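Local coordinates for probable transcriptional regulator WhiB7 (Mycobacterium tuberculosis, PDB 7KUG), which acts as a probably redox-responsive transcriptional regulator of the WhiB family that carries a [4Fe-4S] cluster and up-regulates genes including its own, at residues C52-P62 against W66-I76. The protein carries 2 engineered substitutions. Numbering follows the deposited sequence.
With SF4 (iron/sulfur cluster), chain E.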
loop_
_atom_site.group_PDB
_atom_site.type_symbol
_atom_site.label_atom_id
_atom_site.label_comp_id
_atom_site.label_asym_id
_atom_site.label_seq_id
_atom_site.Cartn_x
_atom_site.Cartn_y
_atom_site.Cartn_z
ATOM N N CYS A 52 2.560 -11.977 -9.183
ATOM C CA CYS A 52 2.610 -11.033 -8.031
ATOM C C CYS A 52 4.086 -10.808 -7.667
ATOM O O CYS A 52 4.513 -9.651 -7.476
ATOM C CB CYS A 52 1.814 -11.576 -6.845
ATOM S SG CYS A 52 1.753 -10.492 -5.392
ATOM N N LEU A 53 4.867 -11.889 -7.606
ATOM C CA LEU A 53 6.300 -11.824 -7.260
ATOM C C LEU A 53 7.020 -10.977 -8.316
ATOM O O LEU A 53 7.808 -10.124 -7.945
ATOM C CB LEU A 53 6.885 -13.237 -7.174
ATOM C CG LEU A 53 8.368 -13.313 -6.824
ATOM C CD1 LEU A 53 8.637 -12.677 -5.476
ATOM C CD2 LEU A 53 8.860 -14.756 -6.836
ATOM N N ALA A 54 6.770 -11.249 -9.597
ATOM C CA ALA A 54 7.470 -10.568 -10.709
ATOM C C ALA A 54 7.182 -9.068 -10.612
ATOM O O ALA A 54 8.134 -8.257 -10.745
ATOM C CB ALA A 54 7.032 -11.141 -12.038
ATOM N N ALA A 55 5.918 -8.705 -10.397
ATOM C CA ALA A 55 5.450 -7.300 -10.405
ATOM C C ALA A 55 6.035 -6.574 -9.196
ATOM O O ALA A 55 6.473 -5.420 -9.338
ATOM C CB ALA A 55 3.944 -7.238 -10.416
ATOM N N ALA A 56 6.101 -7.233 -8.034
ATOM C CA ALA A 56 6.638 -6.600 -6.809
ATOM C C ALA A 56 8.143 -6.347 -6.981
ATOM O O ALA A 56 8.645 -5.320 -6.508
ATOM C CB ALA A 56 6.333 -7.452 -5.603
ATOM N N LEU A 57 8.842 -7.251 -7.669
ATOM C CA LEU A 57 10.286 -7.072 -7.971
ATOM C C LEU A 57 10.457 -5.882 -8.920
ATOM O O LEU A 57 11.398 -5.110 -8.722
ATOM C CB LEU A 57 10.844 -8.366 -8.576
ATOM C CG LEU A 57 11.127 -9.481 -7.574
ATOM C CD1 LEU A 57 11.391 -10.798 -8.290
ATOM C CD2 LEU A 57 12.293 -9.106 -6.682
ATOM N N GLN A 58 9.598 -5.776 -9.934
ATOM C CA GLN A 58 9.658 -4.698 -10.959
ATOM C C GLN A 58 9.450 -3.358 -10.250
ATOM O O GLN A 58 10.189 -2.403 -10.534
ATOM C CB GLN A 58 8.623 -4.950 -12.057
ATOM C CG GLN A 58 8.941 -4.248 -13.368
ATOM C CD GLN A 58 8.167 -2.965 -13.554
ATOM O OE1 GLN A 58 6.994 -2.865 -13.196
ATOM N NE2 GLN A 58 8.819 -1.967 -14.135
ATOM N N ARG A 59 8.508 -3.302 -9.313
ATOM C CA ARG A 59 8.180 -2.052 -8.576
ATOM C C ARG A 59 9.192 -1.812 -7.450
ATOM O O ARG A 59 9.171 -0.708 -6.875
ATOM C CB ARG A 59 6.756 -2.111 -8.027
ATOM C CG ARG A 59 5.675 -2.073 -9.093
ATOM C CD ARG A 59 4.306 -1.856 -8.489
ATOM N NE ARG A 59 4.057 -2.771 -7.387
ATOM C CZ ARG A 59 3.538 -3.988 -7.511
ATOM N NH1 ARG A 59 3.185 -4.448 -8.703
ATOM N NH2 ARG A 59 3.365 -4.735 -6.432
ATOM N N ALA A 60 10.013 -2.807 -7.107
ATOM C CA ALA A 60 10.982 -2.737 -5.990
ATOM C C ALA A 60 10.241 -2.425 -4.681
ATOM O O ALA A 60 10.590 -1.464 -3.993
ATOM C CB ALA A 60 12.057 -1.709 -6.307
ATOM N N GLU A 61 9.239 -3.237 -4.334
ATOM C CA GLU A 61 8.451 -3.048 -3.090
ATOM C C GLU A 61 9.405 -3.006 -1.908
ATOM O O GLU A 61 10.315 -3.824 -1.774
ATOM C CB GLU A 61 7.373 -4.126 -2.943
ATOM C CG GLU A 61 6.253 -3.989 -3.957
ATOM C CD GLU A 61 5.418 -2.725 -3.834
ATOM O OE1 GLU A 61 5.549 -2.037 -2.808
ATOM O OE2 GLU A 61 4.628 -2.461 -4.746
ATOM N N PRO A 62 9.253 -2.004 -1.026
ATOM C CA PRO A 62 10.197 -1.813 0.073
ATOM C C PRO A 62 10.083 -2.813 1.225
ATOM O O PRO A 62 11.014 -2.955 1.980
ATOM C CB PRO A 62 9.859 -0.417 0.605
ATOM C CG PRO A 62 8.442 -0.164 0.147
ATOM C CD PRO A 62 8.282 -0.907 -1.155
ATOM N N TRP A 66 5.003 -10.583 -0.829
ATOM C CA TRP A 66 4.460 -10.518 -2.194
ATOM C C TRP A 66 4.887 -11.820 -2.869
ATOM O O TRP A 66 6.069 -12.152 -2.743
ATOM C CB TRP A 66 5.007 -9.311 -2.967
ATOM C CG TRP A 66 4.885 -7.990 -2.288
ATOM C CD1 TRP A 66 5.655 -7.540 -1.257
ATOM C CD2 TRP A 66 3.967 -6.930 -2.608
ATOM N NE1 TRP A 66 5.272 -6.276 -0.907
ATOM C CE2 TRP A 66 4.247 -5.874 -1.716
ATOM C CE3 TRP A 66 2.957 -6.764 -3.558
ATOM C CZ2 TRP A 66 3.533 -4.672 -1.744
ATOM C CZ3 TRP A 66 2.263 -5.575 -3.597
ATOM C CH2 TRP A 66 2.546 -4.551 -2.694
ATOM N N GLY A 67 3.971 -12.497 -3.565
ATOM C CA GLY A 67 4.297 -13.729 -4.300
ATOM C C GLY A 67 4.961 -14.751 -3.392
ATOM O O GLY A 67 5.817 -15.506 -3.877
ATOM N N GLY A 68 4.618 -14.728 -2.094
ATOM C CA GLY A 68 5.092 -15.694 -1.087
ATOM C C GLY A 68 6.536 -15.467 -0.702
ATOM O O GLY A 68 7.144 -16.387 -0.140
ATOM N N GLU A 69 7.075 -14.280 -0.967
ATOM C CA GLU A 69 8.444 -13.901 -0.531
ATOM C C GLU A 69 8.411 -12.617 0.319
ATOM O O GLU A 69 7.595 -11.715 0.044
ATOM C CB GLU A 69 9.357 -13.713 -1.743
ATOM C CG GLU A 69 9.539 -14.980 -2.576
ATOM C CD GLU A 69 10.202 -16.147 -1.862
ATOM O OE1 GLU A 69 10.885 -15.929 -0.832
ATOM O OE2 GLU A 69 10.060 -17.283 -2.369
ATOM N N ILE A 70 9.318 -12.507 1.288
ATOM C CA ILE A 70 9.506 -11.264 2.079
ATOM C C ILE A 70 10.372 -10.297 1.280
ATOM O O ILE A 70 11.472 -10.691 0.855
ATOM C CB ILE A 70 10.132 -11.566 3.450
ATOM C CG1 ILE A 70 9.202 -12.446 4.288
ATOM C CG2 ILE A 70 10.531 -10.282 4.166
ATOM C CD1 ILE A 70 9.933 -13.269 5.311
ATOM N N PHE A 71 9.916 -9.050 1.159
ATOM C CA PHE A 71 10.676 -7.971 0.484
ATOM C C PHE A 71 11.353 -7.055 1.494
ATOM O O PHE A 71 10.841 -6.816 2.599
ATOM C CB PHE A 71 9.756 -7.181 -0.436
ATOM C CG PHE A 71 9.523 -7.848 -1.766
ATOM C CD1 PHE A 71 8.860 -9.061 -1.835
ATOM C CD2 PHE A 71 9.960 -7.259 -2.942
ATOM C CE1 PHE A 71 8.661 -9.681 -3.058
ATOM C CE2 PHE A 71 9.752 -7.874 -4.166
ATOM C CZ PHE A 71 9.087 -9.077 -4.224
ATOM N N ASP A 72 12.513 -6.537 1.078
ATOM C CA ASP A 72 13.309 -5.550 1.840
ATOM C C ASP A 72 14.019 -4.669 0.807
ATOM O O ASP A 72 14.922 -5.171 0.134
ATOM C CB ASP A 72 14.279 -6.263 2.781
ATOM C CG ASP A 72 15.104 -5.323 3.640
ATOM O OD1 ASP A 72 14.799 -4.100 3.620
ATOM O OD2 ASP A 72 16.035 -5.814 4.317
ATOM N N GLN A 73 13.571 -3.424 0.637
ATOM C CA GLN A 73 14.133 -2.456 -0.339
ATOM C C GLN A 73 14.179 -3.068 -1.741
ATOM O O GLN A 73 15.191 -2.875 -2.426
ATOM C CB GLN A 73 15.539 -2.050 0.097
ATOM C CG GLN A 73 15.588 -1.579 1.539
ATOM C CD GLN A 73 14.903 -0.248 1.724
ATOM O OE1 GLN A 73 14.623 0.470 0.763
ATOM N NE2 GLN A 73 14.660 0.101 2.978
ATOM N N GLY A 74 13.125 -3.772 -2.151
ATOM C CA GLY A 74 13.004 -4.366 -3.497
ATOM C C GLY A 74 13.792 -5.657 -3.648
ATOM O O GLY A 74 13.742 -6.225 -4.752
ATOM N N SER A 75 14.487 -6.111 -2.598
ATOM C CA SER A 75 15.200 -7.415 -2.585
ATOM C C SER A 75 14.356 -8.470 -1.860
ATOM O O SER A 75 13.524 -8.085 -1.027
ATOM C CB SER A 75 16.566 -7.295 -1.958
ATOM O OG SER A 75 17.404 -6.440 -2.725
ATOM N N ILE A 76 14.604 -9.742 -2.165
ATOM C CA ILE A 76 14.027 -10.921 -1.451
ATOM C C ILE A 76 14.905 -11.230 -0.240
ATOM O O ILE A 76 16.142 -11.327 -0.406
ATOM C CB ILE A 76 13.927 -12.134 -2.396
ATOM C CG1 ILE A 76 13.115 -11.799 -3.643
ATOM C CG2 ILE A 76 13.370 -13.349 -1.668
ATOM C CD1 ILE A 76 11.756 -11.246 -3.345
HETATM FE FE1 SF4 E . -1.395 -13.854 -4.267
HETATM FE FE2 SF4 E . -1.870 -11.824 -2.538
HETATM FE FE3 SF4 E . 0.298 -11.755 -4.227
HETATM FE FE4 SF4 E . 0.237 -13.517 -2.109
HETATM S S1 SF4 E . 0.178 -11.291 -2.092
HETATM S S2 SF4 E . 0.813 -13.910 -4.178
HETATM S S3 SF4 E . -1.878 -14.025 -2.103
HETATM S S4 SF4 E . -1.799 -11.747 -4.729
HETATM O O HOH W 1 13.526 -5.045 -7.141
HETATM O O HOH W 2 12.338 -2.875 4.406
#
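The carboxylate of Glu-61 lies stacked on the indole of Trp-66, the two planes 14° apart, while Glu-61 CG sits over the six-membered ring in a CH-pi contact, 3.7 Å from its centroid. A bend at chi2 (-65°) folds the Glu-61 chain back across that face. Arg-59 fixes the carboxylate side-on: NE gives a salt-bridged hydrogen bond of 2.7 Å to the anti lone pair of Glu-61 OE2, and NH2 donates to the same oxygen. The guanidinium is turned 57° from the indole, with Arg-59 NH2 near Trp-66 CZ3. A basic side chain of another protein chain also pairs with Glu-61 OE2, placing this corner at the interface; within the chain, Trp-66 NE1 donates to Trp-63 O.

Deeper in, Ala-56 CB touches both Trp-66 CB and Phe-71 CZ, 3.5 Å from each. Leu-53 CD1 and the backbone N and CA of Leu-57 meet the edge of the Phe-71 ring, Leu-57 CD2 touches Phe-71 CE2, and Ile-76 CD1 lies over one face of the ring.

At one end Cys-52 SG, swung anti to its backbone N, binds iron FE3 of the cluster. Gly-67, in the type I' turn 66-69, brings its CA to 3.5 Å from cluster sulfur S2; Gly-67 CA also packs against Leu-53 CB (3.9 Å). At the other end Ala-60 closes the helix in a Schellman motif, and Gly-74 N and Gln-73 N bond to Glu-61 O and Pro-62 O, respectively. One water bridges Leu-57 O and Gly-74 O.

The axis of helix segment 52-59 runs nearly parallel to that of strand 69-72, and the helix packs on the antiparallel sheet of strands 65-66, 69-72 and 75-76, while Ile-70 of the central strand touches helix 33-43.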